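Local atomic coordinates of rhodopsin (Rubrobacter xylanophilus, PDB entry 6KFQ), a protein that binds retinal within a bundle of transmembrane helices and works as a light-driven proton pump of exceptionally high thermostability. Residues Val98-Ile101 with Ala102-Ala106; Ala136-Ile139 with Gly140-Leu144; Ala159-Gln162 with Ile163-Leu167. One frame throughout, in Å; residues are numbered along the deposited sequence.

Contact 1: residues Val98-Ile101 with Ala102-Ala106; sequences VTFI and ASLIA. With MPG ([(Z)-octadec-9-enyl] (2R)-2,3-bis(oxidanyl)propanoate), chain O; SO4 (sulfate ion), chain S.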
loop_
_atom_site.group_PDB
_atom_site.type_symbol
_atom_site.label_atom_id
_atom_site.label_comp_id
_atom_site.label_asym_id
_atom_site.label_seq_id
_atom_site.Cartn_x
_atom_site.Cartn_y
_atom_site.Cartn_z
ATOM N N VAL A 98 -12.475 -1.207 -16.978
ATOM C CA VAL A 98 -11.063 -1.489 -17.222
ATOM C C VAL A 98 -10.270 -0.194 -17.355
ATOM O O VAL A 98 -9.195 -0.043 -16.762
ATOM C CB VAL A 98 -10.900 -2.380 -18.465
ATOM C CG1 VAL A 98 -9.430 -2.456 -18.863
ATOM C CG2 VAL A 98 -11.448 -3.769 -18.179
ATOM N N THR A 99 -10.796 0.766 -18.123
ATOM C CA THR A 99 -10.071 2.015 -18.350
ATOM C C THR A 99 -9.788 2.739 -17.038
ATOM O O THR A 99 -8.670 3.219 -16.809
ATOM C CB THR A 99 -10.852 2.914 -19.311
ATOM O OG1 THR A 99 -10.981 2.253 -20.575
ATOM C CG2 THR A 99 -10.125 4.242 -19.522
ATOM N N PHE A 100 -10.785 2.826 -16.155
ATOM C CA PHE A 100 -10.545 3.465 -14.867
ATOM C C PHE A 100 -9.514 2.691 -14.054
ATOM O O PHE A 100 -8.575 3.278 -13.501
ATOM C CB PHE A 100 -11.848 3.602 -14.076
ATOM C CG PHE A 100 -11.629 4.088 -12.675
ATOM C CD1 PHE A 100 -11.495 5.440 -12.411
ATOM C CD2 PHE A 100 -11.513 3.190 -11.626
ATOM C CE1 PHE A 100 -11.268 5.892 -11.129
ATOM C CE2 PHE A 100 -11.274 3.633 -10.325
ATOM C CZ PHE A 100 -11.161 4.980 -10.072
ATOM N N ILE A 101 -9.681 1.368 -13.960
ATOM C CA ILE A 101 -8.805 0.568 -13.105
ATOM C C ILE A 101 -7.371 0.603 -13.622
ATOM O O ILE A 101 -6.424 0.782 -12.847
ATOM C CB ILE A 101 -9.340 -0.873 -12.990
ATOM C CG1 ILE A 101 -10.663 -0.871 -12.225
ATOM C CG2 ILE A 101 -8.335 -1.770 -12.251
ATOM C CD1 ILE A 101 -11.366 -2.234 -12.173
ATOM N N ALA A 102 -7.187 0.450 -14.936
ATOM C CA ALA A 102 -5.841 0.526 -15.497
ATOM C C ALA A 102 -5.246 1.916 -15.304
ATOM O O ALA A 102 -4.045 2.055 -15.040
ATOM C CB ALA A 102 -5.865 0.149 -16.981
ATOM N N SER A 103 -6.071 2.958 -15.438
ATOM C CA SER A 103 -5.592 4.321 -15.217
ATOM C C SER A 103 -5.138 4.515 -13.781
ATOM O O SER A 103 -4.070 5.083 -13.524
ATOM C CB SER A 103 -6.686 5.333 -15.551
ATOM O OG SER A 103 -6.990 5.298 -16.929
ATOM N N LEU A 104 -5.966 4.091 -12.827
ATOM C CA LEU A 104 -5.603 4.217 -11.422
ATOM C C LEU A 104 -4.328 3.449 -11.120
ATOM O O LEU A 104 -3.426 3.956 -10.440
ATOM C CB LEU A 104 -6.756 3.716 -10.545
ATOM C CG LEU A 104 -6.555 3.759 -9.029
ATOM C CD1 LEU A 104 -6.436 5.204 -8.537
ATOM C CD2 LEU A 104 -7.696 3.048 -8.335
ATOM N N ILE A 105 -4.233 2.213 -11.612
ATOM C CA ILE A 105 -3.061 1.402 -11.288
ATOM C C ILE A 105 -1.818 1.984 -11.953
ATOM O O ILE A 105 -0.752 2.084 -11.333
ATOM C CB ILE A 105 -3.290 -0.070 -11.689
ATOM C CG1 ILE A 105 -4.420 -0.715 -10.868
ATOM C CG2 ILE A 105 -1.984 -0.871 -11.612
ATOM C CD1 ILE A 105 -4.324 -0.499 -9.384
ATOM N N ALA A 106 -1.936 2.408 -13.211
ATOM C CA ALA A 106 -0.784 2.970 -13.907
ATOM C C ALA A 106 -0.254 4.204 -13.182
ATOM O O ALA A 106 0.958 4.352 -12.987
ATOM C CB ALA A 106 -1.157 3.300 -15.352
HETATM C C2 MPG O . -6.232 -0.362 -26.504
HETATM C C3 MPG O . -7.509 0.438 -26.581
HETATM C C4 MPG O . -8.213 0.597 -25.252
HETATM C C5 MPG O . -7.459 1.414 -24.225
HETATM C C6 MPG O . -8.304 1.848 -23.049
HETATM C C7 MPG O . -7.580 2.699 -22.012
HETATM C C8 MPG O . -6.525 1.973 -21.235
HETATM C C9 MPG O . -5.875 2.820 -20.184
HETATM C C10 MPG O . -4.611 3.155 -20.188
HETATM C C11 MPG O . -3.877 3.993 -19.188
HETATM C C12 MPG O . -2.635 3.334 -18.669
HETATM C C13 MPG O . -1.711 2.819 -19.763
HETATM C C14 MPG O . -0.421 2.213 -19.268
HETATM C C15 MPG O . 0.569 3.213 -18.725
HETATM C C16 MPG O . 1.831 2.588 -18.178
HETATM C C17 MPG O . 2.849 3.562 -17.635
HETATM C C18 MPG O . 4.037 2.888 -16.987
HETATM C C1 MPG O . -6.440 -1.804 -26.149
HETATM S S SO4 S . -14.541 3.334 -17.058
HETATM O O1 SO4 S . -14.202 4.669 -16.579
HETATM O O2 SO4 S . -13.396 2.437 -16.980
HETATM O O3 SO4 S . -15.632 2.813 -16.236
HETATM O O4 SO4 S . -14.986 3.389 -18.450
#
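Val98 O, Thr99 O, Phe100 O and Ile101 O receive the amide N-H groups of Ala102, Ser103, Leu104 and Ile105 in turn, the i to i+4 ladder of the first turns of helix 98-120. Thr99 O is gripped twice, because Ser103 also turns its hydroxyl back along the helix. With OG beside its own backbone N (chi1 -65°), Ser103 OG donates to Thr99 O at 2.7 Å, while Ser103 N reaches the same oxygen from the other face of the carbonyl plane at 3.0 Å. The hydroxyl's proton is thus used within the helix, on the flank where the hydrocarbon tail of a bound MPG lipid passes Thr99 and Ala106; Ala106 CB lies 3.6 Å from MPG C12. On another flank Phe100 and Leu104 run side by side in the same direction, Phe100 CE2 meeting Leu104 CD2 at 4.1 Å. At the N-terminal end a sulfate, probably from the crystallisation liquor, accepts a hydrogen bond from Phe100 N to its O2 (2.8 Å) and is also bound by Asn97 and Arg148, consistent with the anion affinity of a helix N-terminus, where the first amides lack i-4 carbonyl partners. Phe100 and Leu104 pack on Leu144 of helix 124-153, whereas Ile101 and Ile105 face helix 70-90, touching Cys87 and Leu83 respectively.

Contact 2: residues Ala136-Ile139 with Gly140-Leu144; sequences AAFI and GVLYL. With MPG ([(Z)-octadec-9-enyl] (2R)-2,3-bis(oxidanyl)propanoate), chain C; RET (retinal), chain R.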
loop_
_atom_site.group_PDB
_atom_site.type_symbol
_atom_site.label_atom_id
_atom_site.label_comp_id
_atom_site.label_asym_id
_atom_site.label_seq_id
_atom_site.Cartn_x
_atom_site.Cartn_y
_atom_site.Cartn_z
ATOM N N ALA A 136 2.855 14.282 -7.984
ATOM C CA ALA A 136 1.819 14.561 -8.978
ATOM C C ALA A 136 1.000 13.312 -9.278
ATOM O O ALA A 136 -0.234 13.363 -9.325
ATOM C CB ALA A 136 2.451 15.105 -10.262
ATOM N N ALA A 137 1.676 12.181 -9.509
ATOM C CA ALA A 137 0.961 10.927 -9.740
ATOM C C ALA A 137 0.139 10.537 -8.522
ATOM O O ALA A 137 -0.991 10.060 -8.651
ATOM C CB ALA A 137 1.940 9.807 -10.089
ATOM N N PHE A 138 0.696 10.741 -7.330
ATOM C CA PHE A 138 -0.040 10.475 -6.095
ATOM C C PHE A 138 -1.330 11.281 -6.048
ATOM O O PHE A 138 -2.396 10.749 -5.725
ATOM C CB PHE A 138 0.859 10.805 -4.903
ATOM C CG PHE A 138 0.238 10.519 -3.555
ATOM C CD1 PHE A 138 0.478 11.358 -2.489
ATOM C CD2 PHE A 138 -0.589 9.417 -3.364
ATOM C CE1 PHE A 138 -0.074 11.098 -1.236
ATOM C CE2 PHE A 138 -1.144 9.156 -2.119
ATOM C CZ PHE A 138 -0.895 9.994 -1.062
ATOM N N ILE A 139 -1.263 12.561 -6.405
ATOM C CA ILE A 139 -2.475 13.368 -6.409
ATOM C C ILE A 139 -3.475 12.812 -7.416
ATOM O O ILE A 139 -4.683 12.784 -7.158
ATOM C CB ILE A 139 -2.118 14.836 -6.675
ATOM C CG1 ILE A 139 -1.207 15.336 -5.556
ATOM C CG2 ILE A 139 -3.388 15.689 -6.820
ATOM C CD1 ILE A 139 -0.591 16.673 -5.852
ATOM N N GLY A 140 -2.983 12.315 -8.556
ATOM C CA GLY A 140 -3.860 11.609 -9.481
ATOM C C GLY A 140 -4.574 10.433 -8.831
ATOM O O GLY A 140 -5.782 10.261 -8.997
ATOM N N VAL A 141 -3.831 9.600 -8.097
ATOM C CA VAL A 141 -4.435 8.452 -7.406
ATOM C C VAL A 141 -5.531 8.911 -6.456
ATOM O O VAL A 141 -6.648 8.384 -6.468
ATOM C CB VAL A 141 -3.361 7.645 -6.654
ATOM C CG1 VAL A 141 -4.022 6.580 -5.730
ATOM C CG2 VAL A 141 -2.377 7.029 -7.631
ATOM N N LEU A 142 -5.208 9.865 -5.578
ATOM C CA LEU A 142 -6.192 10.332 -4.605
ATOM C C LEU A 142 -7.424 10.876 -5.304
ATOM O O LEU A 142 -8.560 10.620 -4.883
ATOM C CB LEU A 142 -5.575 11.411 -3.718
ATOM C CG LEU A 142 -4.341 11.029 -2.917
ATOM C CD1 LEU A 142 -3.769 12.276 -2.267
ATOM C CD2 LEU A 142 -4.691 9.978 -1.854
ATOM N N TYR A 143 -7.208 11.608 -6.397
ATOM C CA TYR A 143 -8.306 12.218 -7.133
ATOM C C TYR A 143 -9.221 11.169 -7.748
ATOM O O TYR A 143 -10.450 11.304 -7.703
ATOM C CB TYR A 143 -7.743 13.125 -8.230
ATOM C CG TYR A 143 -8.794 13.881 -8.995
ATOM C CD1 TYR A 143 -9.382 13.344 -10.138
ATOM C CD2 TYR A 143 -9.201 15.134 -8.578
ATOM C CE1 TYR A 143 -10.357 14.045 -10.840
ATOM C CE2 TYR A 143 -10.166 15.835 -9.268
ATOM C CZ TYR A 143 -10.744 15.285 -10.390
ATOM O OH TYR A 143 -11.700 16.007 -11.074
ATOM N N LEU A 144 -8.646 10.142 -8.381
ATOM C CA LEU A 144 -9.496 9.103 -8.949
ATOM C C LEU A 144 -10.245 8.380 -7.844
ATOM O O LEU A 144 -11.431 8.056 -7.985
ATOM C CB LEU A 144 -8.662 8.123 -9.771
ATOM C CG LEU A 144 -8.150 8.745 -11.077
ATOM C CD1 LEU A 144 -7.382 7.721 -11.892
ATOM C CD2 LEU A 144 -9.300 9.296 -11.875
HETATM C C2 MPG C . -13.369 15.595 -6.268
HETATM C C3 MPG C . -12.069 16.357 -6.150
HETATM C C4 MPG C . -11.037 15.647 -5.307
HETATM C C5 MPG C . -9.672 16.302 -5.288
HETATM C C6 MPG C . -8.585 15.424 -4.706
HETATM C C7 MPG C . -7.173 15.980 -4.841
HETATM C C8 MPG C . -6.841 17.086 -3.887
HETATM C C9 MPG C . -5.503 17.700 -4.157
HETATM C C10 MPG C . -4.441 17.688 -3.397
HETATM C C11 MPG C . -4.246 16.984 -2.091
HETATM C C12 MPG C . -3.138 15.977 -2.146
HETATM C C13 MPG C . -2.277 15.906 -0.896
HETATM C C14 MPG C . -0.953 15.222 -1.122
HETATM C C15 MPG C . 0.096 15.539 -0.089
HETATM C C16 MPG C . 1.505 15.245 -0.539
HETATM C C17 MPG C . 2.577 15.680 0.427
HETATM C C18 MPG C . 3.980 15.526 -0.108
HETATM C C1 RET R . 6.972 8.161 -2.179
HETATM C C2 RET R . 8.055 9.211 -2.465
HETATM C C3 RET R . 7.744 10.155 -3.607
HETATM C C4 RET R . 6.419 10.859 -3.394
HETATM C C5 RET R . 5.323 9.961 -2.864
HETATM C C6 RET R . 5.552 8.718 -2.402
HETATM C C7 RET R . 4.438 7.922 -1.904
HETATM C C8 RET R . 4.385 6.620 -1.514
HETATM C C9 RET R . 3.263 5.858 -1.013
HETATM C C10 RET R . 3.492 4.633 -0.506
HETATM C C11 RET R . 2.536 3.712 0.035
HETATM C C12 RET R . 2.919 2.515 0.469
HETATM C C13 RET R . 2.080 1.476 1.019
HETATM C C14 RET R . 2.637 0.273 1.298
HETATM C C15 RET R . 1.985 -0.898 1.811
HETATM C C16 RET R . 7.238 6.964 -3.103
HETATM C C17 RET R . 7.210 7.728 -0.720
HETATM C C18 RET R . 3.951 10.537 -3.087
HETATM C C19 RET R . 1.895 6.477 -1.057
HETATM C C20 RET R . 0.621 1.775 1.217
#
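Leu142 lies over one face of the Phe138 ring, one helical turn further along helix 124-153, and the methyl group C19 of retinal lies over the opposite face. The leucine and phenylalanine side chains slant across one another: Leu142 CD1 stands 4.0 Å from the centroid of the Phe138 ring and 15° off its normal, a CH-pi contact over the face. The second methyl, Leu142 CD2, sits 3.7 Å from Phe138 CE2, so both branches of the leucine bear on the same ring. The first torsions bring the pair together. Phe138 CG is anti to the backbone N (chi1 -177°), which swings the ring forward along the helix, and Leu142 CG, with chi1 at -59°, turns back to meet it. Closer to the backbone, Phe138 CB approaches retinal C18, the methyl on C5 of the ionone ring, at 3.6 Å. Phe138 therefore forms part of the retinal pocket, and Trp175 and Ile176 of helix 158-184 also touch it.

The tail of an MPG lipid runs along the outside of this pair. The same Leu142 CD1 is 3.8 Å from MPG C12, and Tyr143 CD2 is 3.5 Å from MPG C5, the tyrosine ring meeting the chain obliquely; Ile139 borders the same tail. Beneath these groups the main chain keeps regular helical bonding, with Leu142 N donating to Phe138 O at 3.0 Å. Side-chain cohesion across this turn is wholly apolar, consistent with its place between chromophore and lipid: with Leu142 on one face by a CH-pi contact and the retinal methyl over the other, the Phe138 ring is probably restrained in its rotation, while the backbone carbonyls of Ala136 to Ile139 each accept an i+4 amide.

Contact 3: residues Ala159-Gln162 with Ile163-Leu167; sequences AVAQ and IFRTL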
loop_
_atom_site.group_PDB
_atom_site.type_symbol
_atom_site.label_atom_id
_atom_site.label_comp_id
_atom_site.label_asym_id
_atom_site.label_seq_id
_atom_site.Cartn_x
_atom_site.Cartn_y
_atom_site.Cartn_z
ATOM N N ALA A 159 -23.685 -1.833 3.801
ATOM C CA ALA A 159 -22.504 -2.403 4.450
ATOM C C ALA A 159 -21.267 -2.257 3.580
ATOM O O ALA A 159 -20.170 -2.002 4.090
ATOM C CB ALA A 159 -22.729 -3.875 4.781
ATOM N N VAL A 160 -21.415 -2.463 2.273
ATOM C CA VAL A 160 -20.292 -2.263 1.359
ATOM C C VAL A 160 -19.863 -0.801 1.356
ATOM O O VAL A 160 -18.670 -0.484 1.437
ATOM C CB VAL A 160 -20.667 -2.746 -0.054
ATOM C CG1 VAL A 160 -19.590 -2.351 -1.053
ATOM C CG2 VAL A 160 -20.873 -4.262 -0.036
ATOM N N ALA A 161 -20.827 0.113 1.245
ATOM C CA ALA A 161 -20.501 1.537 1.267
ATOM C C ALA A 161 -19.764 1.908 2.549
ATOM O O ALA A 161 -18.836 2.725 2.530
ATOM C CB ALA A 161 -21.779 2.368 1.115
ATOM N N GLN A 162 -20.142 1.292 3.671
ATOM C CA GLN A 162 -19.548 1.650 4.957
ATOM C C GLN A 162 -18.103 1.172 5.061
ATOM O O GLN A 162 -17.222 1.918 5.511
ATOM C CB GLN A 162 -20.398 1.083 6.099
ATOM C CG GLN A 162 -19.830 1.365 7.481
ATOM C CD GLN A 162 -20.658 0.738 8.587
ATOM O OE1 GLN A 162 -21.829 0.406 8.394
ATOM N NE2 GLN A 162 -20.051 0.571 9.753
ATOM N N ILE A 163 -17.826 -0.070 4.653
ATOM C CA ILE A 163 -16.453 -0.551 4.742
ATOM C C ILE A 163 -15.584 0.140 3.703
ATOM O O ILE A 163 -14.417 0.461 3.960
ATOM C CB ILE A 163 -16.381 -2.085 4.614
ATOM C CG1 ILE A 163 -14.927 -2.551 4.815
ATOM C CG2 ILE A 163 -16.877 -2.539 3.256
ATOM C CD1 ILE A 163 -14.315 -2.115 6.147
ATOM N N PHE A 164 -16.135 0.398 2.517
ATOM C CA PHE A 164 -15.363 1.161 1.548
ATOM C C PHE A 164 -14.933 2.500 2.134
ATOM O O PHE A 164 -13.760 2.879 2.060
ATOM C CB PHE A 164 -16.146 1.413 0.263
ATOM C CG PHE A 164 -15.414 2.366 -0.640
ATOM C CD1 PHE A 164 -14.389 1.906 -1.450
ATOM C CD2 PHE A 164 -15.664 3.731 -0.590
ATOM C CE1 PHE A 164 -13.657 2.786 -2.251
ATOM C CE2 PHE A 164 -14.937 4.611 -1.382
ATOM C CZ PHE A 164 -13.929 4.133 -2.207
ATOM N N ARG A 165 -15.885 3.241 2.696
ATOM C CA ARG A 165 -15.567 4.564 3.218
ATOM C C ARG A 165 -14.518 4.479 4.316
ATOM O O ARG A 165 -13.598 5.304 4.370
ATOM C CB ARG A 165 -16.844 5.236 3.718
ATOM C CG ARG A 165 -17.735 5.698 2.574
ATOM C CD ARG A 165 -19.163 5.935 3.022
ATOM N NE ARG A 165 -20.038 6.172 1.878
ATOM C CZ ARG A 165 -21.360 6.036 1.907
ATOM N NH1 ARG A 165 -21.961 5.654 3.025
ATOM N NH2 ARG A 165 -22.077 6.273 0.816
ATOM N N THR A 166 -14.628 3.473 5.184
ATOM C CA THR A 166 -13.640 3.295 6.240
ATOM C C THR A 166 -12.258 3.018 5.662
ATOM O O THR A 166 -11.271 3.643 6.063
ATOM C CB THR A 166 -14.073 2.167 7.174
ATOM O OG1 THR A 166 -15.274 2.558 7.841
ATOM C CG2 THR A 166 -12.982 1.885 8.200
ATOM N N LEU A 167 -12.166 2.073 4.720
ATOM C CA LEU A 167 -10.865 1.733 4.156
ATOM C C LEU A 167 -10.308 2.872 3.313
ATOM O O LEU A 167 -9.090 3.088 3.274
ATOM C CB LEU A 167 -10.975 0.462 3.323
ATOM C CG LEU A 167 -11.312 -0.810 4.107
ATOM C CD1 LEU A 167 -11.370 -1.982 3.152
ATOM C CD2 LEU A 167 -10.302 -1.054 5.217
#
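Gln162 O accepts two hydrogen bonds from Thr166, one of them a side-chain-to-backbone (i to i-4) bond, common for threonine in membrane helices, added to the alpha-helical ladder near the start of helix 158-184. Thr166 N donates at 3.0 Å and Thr166 OG1 at 3.1 Å, both to Gln162 O but from opposite faces of its carbonyl plane. The hydroxyl can do this because a chi1 of -65° sets OG1 trans to the carbonyl carbon of its own residue, directed back toward the preceding turn. The remaining i to i+4 bonds run from Ile163, Phe164 and Arg165 to Ala159, Val160 and Ala161; that from Phe164 N to Val160 O measures 2.9 Å.

Outward from this ladder, Ile163 places its CG2 branch between its own backbone N and carbonyl carbon, which brings CG2 to 3.3 Å from Val160 O. The sides of the turn then meet different parts of the bundle. Ile163 packs on Ala222 and Val160 on Ile226, both of helix 220-228. Phe164 extends to helix 124-153, where its ring meets that of Phe150 edge to face. Leu167 continues the buried side against helices 70-90 and 194-218.

On the exposed side Arg165 doubles back over the previous turn and touches Phe150 of helix 124-153. The aliphatic part of its chain hugs the backbone, with Arg165 CG 3.2 Å from Ala161 O. Such a course keeps the charged end along the helix surface and lays the flat guanidinium group over a small residue: the Ala161 CB methyl stands 3.7 Å from the guanidinium plane, over its centre, and 3.8 Å from Arg165 CZ.

How the contacts relate
All three contacts are continuous helical stretches, on helices 98-120, 124-153 and 158-184 in turn; contacts 1 and 2 lie in predicted transmembrane ranges, while contact 3 only reaches the edge of one. Contacts 1 and 2 touch, Leu104 CD1 lying 3.8 Å from Val141 O, whereas contact 3 stays apart, its nearest atoms about 8 Å from contact 1 and about 7 Å from contact 2. Contacts 2 and 3 each have four buried residues and contact 1 only two. Contact 2 reaches the chromophore. Contacts 1 and 3, near their helix starts, each contain a hydroxyl bonded back to a carbonyl; contact 3 adds Arg165 and contact 1 an adventitious sulfate, while side-chain contacts across contact 2 are apolar.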